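PDB 4ASH: NS6 protease from Murine norovirus 1, which probably cleaves the norovirus polyprotein into its mature proteins, acting as a trypsin-like cysteine protease. Local coordinates for residues A[74-88]-A[143-156]. The protein carries 1 engineered substitution. Numbering follows the deposited sequence.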
# COMPACT_ATOMS: atom_id res chain seq x y z
N VAL A 74 -9.56 -5.26 -7.06
CA VAL A 74 -10.26 -4.96 -5.83
C VAL A 74 -9.30 -4.33 -4.81
O VAL A 74 -8.21 -4.85 -4.59
CB VAL A 74 -10.83 -6.25 -5.22
CG1 VAL A 74 -11.34 -6.01 -3.82
CG2 VAL A 74 -11.93 -6.80 -6.11
N LEU A 75 -9.72 -3.22 -4.22
CA LEU A 75 -9.02 -2.66 -3.06
C LEU A 75 -9.86 -2.93 -1.82
O LEU A 75 -11.01 -2.48 -1.72
CB LEU A 75 -8.82 -1.15 -3.24
CG LEU A 75 -8.32 -0.35 -2.03
CD1 LEU A 75 -6.94 -0.83 -1.61
CD2 LEU A 75 -8.31 1.13 -2.35
N GLU A 76 -9.29 -3.70 -0.89
CA GLU A 76 -9.94 -3.98 0.39
C GLU A 76 -9.36 -3.12 1.51
O GLU A 76 -8.25 -2.62 1.40
CB GLU A 76 -9.78 -5.46 0.74
CG GLU A 76 -10.80 -6.34 0.00
CD GLU A 76 -10.73 -7.80 0.41
OE1 GLU A 76 -9.82 -8.17 1.19
OE2 GLU A 76 -11.58 -8.59 -0.06
N ASN A 77 -10.12 -2.95 2.58
CA ASN A 77 -9.63 -2.28 3.77
C ASN A 77 -8.96 -3.31 4.67
O ASN A 77 -9.57 -3.80 5.64
CB ASN A 77 -10.80 -1.63 4.52
CG ASN A 77 -10.34 -0.77 5.68
OD1 ASN A 77 -9.28 -0.14 5.62
ND2 ASN A 77 -11.13 -0.73 6.74
N GLY A 78 -7.72 -3.66 4.36
CA GLY A 78 -7.06 -4.74 5.06
C GLY A 78 -7.69 -6.08 4.73
O GLY A 78 -8.44 -6.22 3.76
N CYS A 79 -7.39 -7.09 5.54
CA CYS A 79 -7.94 -8.42 5.32
C CYS A 79 -8.12 -9.14 6.65
O CYS A 79 -7.80 -8.59 7.70
CB CYS A 79 -7.01 -9.24 4.43
SG CYS A 79 -5.38 -9.55 5.16
N GLN A 80 -8.62 -10.36 6.59
CA GLN A 80 -8.79 -11.18 7.78
C GLN A 80 -7.43 -11.48 8.41
O GLN A 80 -6.46 -11.76 7.70
CB GLN A 80 -9.51 -12.49 7.42
N GLU A 81 -7.36 -11.41 9.73
CA GLU A 81 -6.12 -11.77 10.39
C GLU A 81 -5.77 -13.21 10.04
O GLU A 81 -6.65 -14.07 9.99
CB GLU A 81 -6.23 -11.60 11.92
CG GLU A 81 -4.95 -12.02 12.63
CD GLU A 81 -4.70 -11.29 13.94
OE1 GLU A 81 -5.58 -10.51 14.38
OE2 GLU A 81 -3.62 -11.50 14.54
N GLY A 82 -4.50 -13.47 9.76
CA GLY A 82 -4.06 -14.82 9.45
C GLY A 82 -3.79 -15.04 7.98
O GLY A 82 -3.08 -15.97 7.60
N VAL A 83 -4.38 -14.20 7.14
CA VAL A 83 -4.10 -14.26 5.71
C VAL A 83 -2.60 -14.10 5.47
O VAL A 83 -1.97 -13.22 6.05
CB VAL A 83 -4.87 -13.15 4.95
CG1 VAL A 83 -4.33 -12.97 3.53
CG2 VAL A 83 -6.37 -13.46 4.95
N VAL A 84 -2.04 -14.97 4.63
CA VAL A 84 -0.65 -14.82 4.20
C VAL A 84 -0.64 -13.98 2.93
O VAL A 84 -1.05 -14.44 1.86
CB VAL A 84 0.04 -16.17 3.93
CG1 VAL A 84 1.37 -15.95 3.20
CG2 VAL A 84 0.25 -16.95 5.23
N ALA A 85 -0.21 -12.74 3.08
CA ALA A 85 -0.20 -11.80 1.97
C ALA A 85 1.21 -11.69 1.42
O ALA A 85 2.14 -12.32 1.91
CB ALA A 85 -0.70 -10.44 2.43
N SER A 86 1.36 -10.87 0.39
CA SER A 86 2.66 -10.64 -0.22
C SER A 86 2.90 -9.15 -0.37
O SER A 86 2.05 -8.44 -0.92
CB SER A 86 2.70 -11.33 -1.59
OG SER A 86 3.92 -11.07 -2.25
N VAL A 87 4.04 -8.66 0.12
CA VAL A 87 4.42 -7.28 -0.11
C VAL A 87 5.22 -7.26 -1.41
O VAL A 87 6.26 -7.90 -1.51
CB VAL A 87 5.30 -6.69 1.00
CG1 VAL A 87 5.42 -5.20 0.82
CG2 VAL A 87 4.70 -6.99 2.38
N LEU A 88 4.71 -6.54 -2.41
CA LEU A 88 5.38 -6.45 -3.70
C LEU A 88 6.40 -5.32 -3.63
O LEU A 88 6.14 -4.20 -4.05
CB LEU A 88 4.37 -6.18 -4.80
CG LEU A 88 3.18 -7.13 -4.90
CD1 LEU A 88 2.33 -6.80 -6.15
CD2 LEU A 88 3.62 -8.58 -4.92
N CYS A 143 4.83 0.45 -1.42
CA CYS A 143 4.65 -0.82 -2.12
C CYS A 143 3.39 -1.54 -1.61
O CYS A 143 3.07 -1.49 -0.41
CB CYS A 143 5.89 -1.70 -2.00
SG CYS A 143 7.31 -1.05 -2.94
N PRO A 144 2.65 -2.18 -2.51
CA PRO A 144 1.37 -2.77 -2.12
C PRO A 144 1.47 -4.11 -1.38
O PRO A 144 2.39 -4.89 -1.59
CB PRO A 144 0.67 -2.99 -3.47
CG PRO A 144 1.84 -3.34 -4.38
CD PRO A 144 2.93 -2.39 -3.95
N TYR A 145 0.48 -4.37 -0.53
CA TYR A 145 0.28 -5.68 0.06
C TYR A 145 -0.87 -6.32 -0.68
O TYR A 145 -1.94 -5.72 -0.78
CB TYR A 145 -0.15 -5.53 1.52
CG TYR A 145 0.96 -5.20 2.50
CD1 TYR A 145 1.80 -4.11 2.30
CD2 TYR A 145 1.15 -5.98 3.64
CE1 TYR A 145 2.81 -3.80 3.20
CE2 TYR A 145 2.16 -5.68 4.55
CZ TYR A 145 2.98 -4.59 4.33
OH TYR A 145 3.99 -4.29 5.23
N VAL A 146 -0.66 -7.52 -1.20
CA VAL A 146 -1.69 -8.20 -1.99
C VAL A 146 -1.87 -9.63 -1.50
O VAL A 146 -1.01 -10.19 -0.84
CB VAL A 146 -1.35 -8.21 -3.50
CG1 VAL A 146 -1.18 -6.79 -4.04
CG2 VAL A 146 -0.09 -9.03 -3.77
N TYR A 147 -3.01 -10.23 -1.83
CA TYR A 147 -3.17 -11.66 -1.58
C TYR A 147 -4.15 -12.25 -2.58
O TYR A 147 -4.91 -11.52 -3.21
CB TYR A 147 -3.58 -11.97 -0.14
CG TYR A 147 -5.03 -11.71 0.20
CD1 TYR A 147 -5.52 -10.42 0.36
CD2 TYR A 147 -5.92 -12.77 0.37
CE1 TYR A 147 -6.85 -10.19 0.69
CE2 TYR A 147 -7.25 -12.55 0.69
CZ TYR A 147 -7.71 -11.26 0.84
OH TYR A 147 -9.03 -11.04 1.17
N LYS A 148 -4.09 -13.57 -2.74
CA LYS A 148 -5.04 -14.23 -3.62
C LYS A 148 -6.28 -14.61 -2.82
O LYS A 148 -6.24 -15.49 -1.96
CB LYS A 148 -4.42 -15.47 -4.27
CG LYS A 148 -5.31 -16.08 -5.35
CD LYS A 148 -4.72 -17.37 -5.89
CE LYS A 148 -3.39 -17.13 -6.58
NZ LYS A 148 -2.82 -18.39 -7.14
N LYS A 149 -7.38 -13.90 -3.07
CA LYS A 149 -8.63 -14.16 -2.39
C LYS A 149 -9.45 -15.09 -3.26
O LYS A 149 -9.83 -14.73 -4.38
CB LYS A 149 -9.40 -12.87 -2.13
CG LYS A 149 -10.56 -13.03 -1.15
CD LYS A 149 -11.29 -11.71 -0.93
CE LYS A 149 -12.38 -11.85 0.12
NZ LYS A 149 -13.20 -10.62 0.26
N GLY A 150 -9.71 -16.29 -2.75
CA GLY A 150 -10.35 -17.31 -3.55
C GLY A 150 -9.50 -17.61 -4.77
O GLY A 150 -8.54 -18.37 -4.68
N ASN A 151 -9.86 -17.01 -5.90
CA ASN A 151 -9.13 -17.22 -7.14
C ASN A 151 -8.77 -15.92 -7.86
O ASN A 151 -8.60 -15.90 -9.07
CB ASN A 151 -9.92 -18.15 -8.08
N THR A 152 -8.64 -14.85 -7.09
CA THR A 152 -8.28 -13.55 -7.65
C THR A 152 -7.35 -12.78 -6.71
O THR A 152 -7.40 -12.96 -5.49
CB THR A 152 -9.53 -12.69 -7.94
OG1 THR A 152 -9.16 -11.51 -8.66
CG2 THR A 152 -10.23 -12.31 -6.64
N TRP A 153 -6.51 -11.92 -7.28
CA TRP A 153 -5.59 -11.10 -6.48
C TRP A 153 -6.18 -9.75 -6.10
O TRP A 153 -6.71 -9.03 -6.95
CB TRP A 153 -4.25 -10.93 -7.20
CG TRP A 153 -3.47 -12.20 -7.27
CD1 TRP A 153 -3.57 -13.18 -8.21
CD2 TRP A 153 -2.47 -12.64 -6.34
NE1 TRP A 153 -2.69 -14.20 -7.94
CE2 TRP A 153 -2.01 -13.89 -6.79
CE3 TRP A 153 -1.92 -12.09 -5.18
CZ2 TRP A 153 -1.02 -14.61 -6.12
CZ3 TRP A 153 -0.94 -12.81 -4.51
CH2 TRP A 153 -0.50 -14.05 -4.98
N VAL A 154 -6.10 -9.41 -4.82
CA VAL A 154 -6.69 -8.18 -4.32
C VAL A 154 -5.62 -7.42 -3.55
O VAL A 154 -4.67 -8.02 -3.06
CB VAL A 154 -7.92 -8.43 -3.42
CG1 VAL A 154 -8.88 -9.38 -4.11
CG2 VAL A 154 -7.50 -8.99 -2.10
N VAL A 155 -5.74 -6.10 -3.51
CA VAL A 155 -4.76 -5.30 -2.78
C VAL A 155 -5.39 -4.82 -1.48
O VAL A 155 -6.58 -4.47 -1.45
CB VAL A 155 -4.15 -4.16 -3.65
CG1 VAL A 155 -5.21 -3.27 -4.26
CG2 VAL A 155 -3.15 -3.34 -2.86
N ILE A 156 -4.63 -4.86 -0.40
CA ILE A 156 -5.20 -4.58 0.92
C ILE A 156 -4.65 -3.35 1.62
O ILE A 156 -5.19 -2.90 2.64
CB ILE A 156 -5.09 -5.79 1.86
CG1 ILE A 156 -3.62 -6.09 2.18
CG2 ILE A 156 -5.80 -6.98 1.25
CD1 ILE A 156 -3.46 -7.13 3.29
O HOH W 1 -9.07 -8.08 -7.82
O HOH W 2 -9.52 -11.69 4.08
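The hydroxyl of Y147 is held from two directions. It donates to E76 OE1, with OH and OE1 3.0 Å apart, and accepts a hydrogen bond from a water that also takes the N-H of Q80. The other oxygen, E76 OE2, forms a salt bridge with K149 NZ at 2.6 Å. Both bonds meet the carboxylate on the syn side, slightly out of its plane, which should restrain its rotation about the last bond. The carboxylate plane is turned 52° from the Y147 ring.

This joins a loop to the hairpin of strands 144-149 and 152-162 in a curled sheet of the trypsin-like fold. L75 pairs parallel with V155: V155 N donates to V74 O, and E76 N to V155 O. Strand 84-88 pairs antiparallel with the first strand. S86 and V146 form the hydrogen-bonded pair, with S86 N to V146 O at 2.8 Å and V146 N donating back to S86 O, and L88 N bonds to P144 O.

Y147 CG lies between its backbone N and carbonyl carbon (chi1 77°), and this turns the ring toward the loop 76-83. V83 CG1 makes a CH-pi contact over one face of the Y147 ring, 3.5 Å from Y147 CD2. C79 SG touches I156 CD1 at 3.6 Å.

The Y145 hydroxyl bonds to H159 ND1, consistent with the tyrosine-histidine pair of the S1 pocket in related viral proteases. V87 CG2 makes a CH-pi contact over the centre of the Y145 ring, 3.6 Å from its centroid.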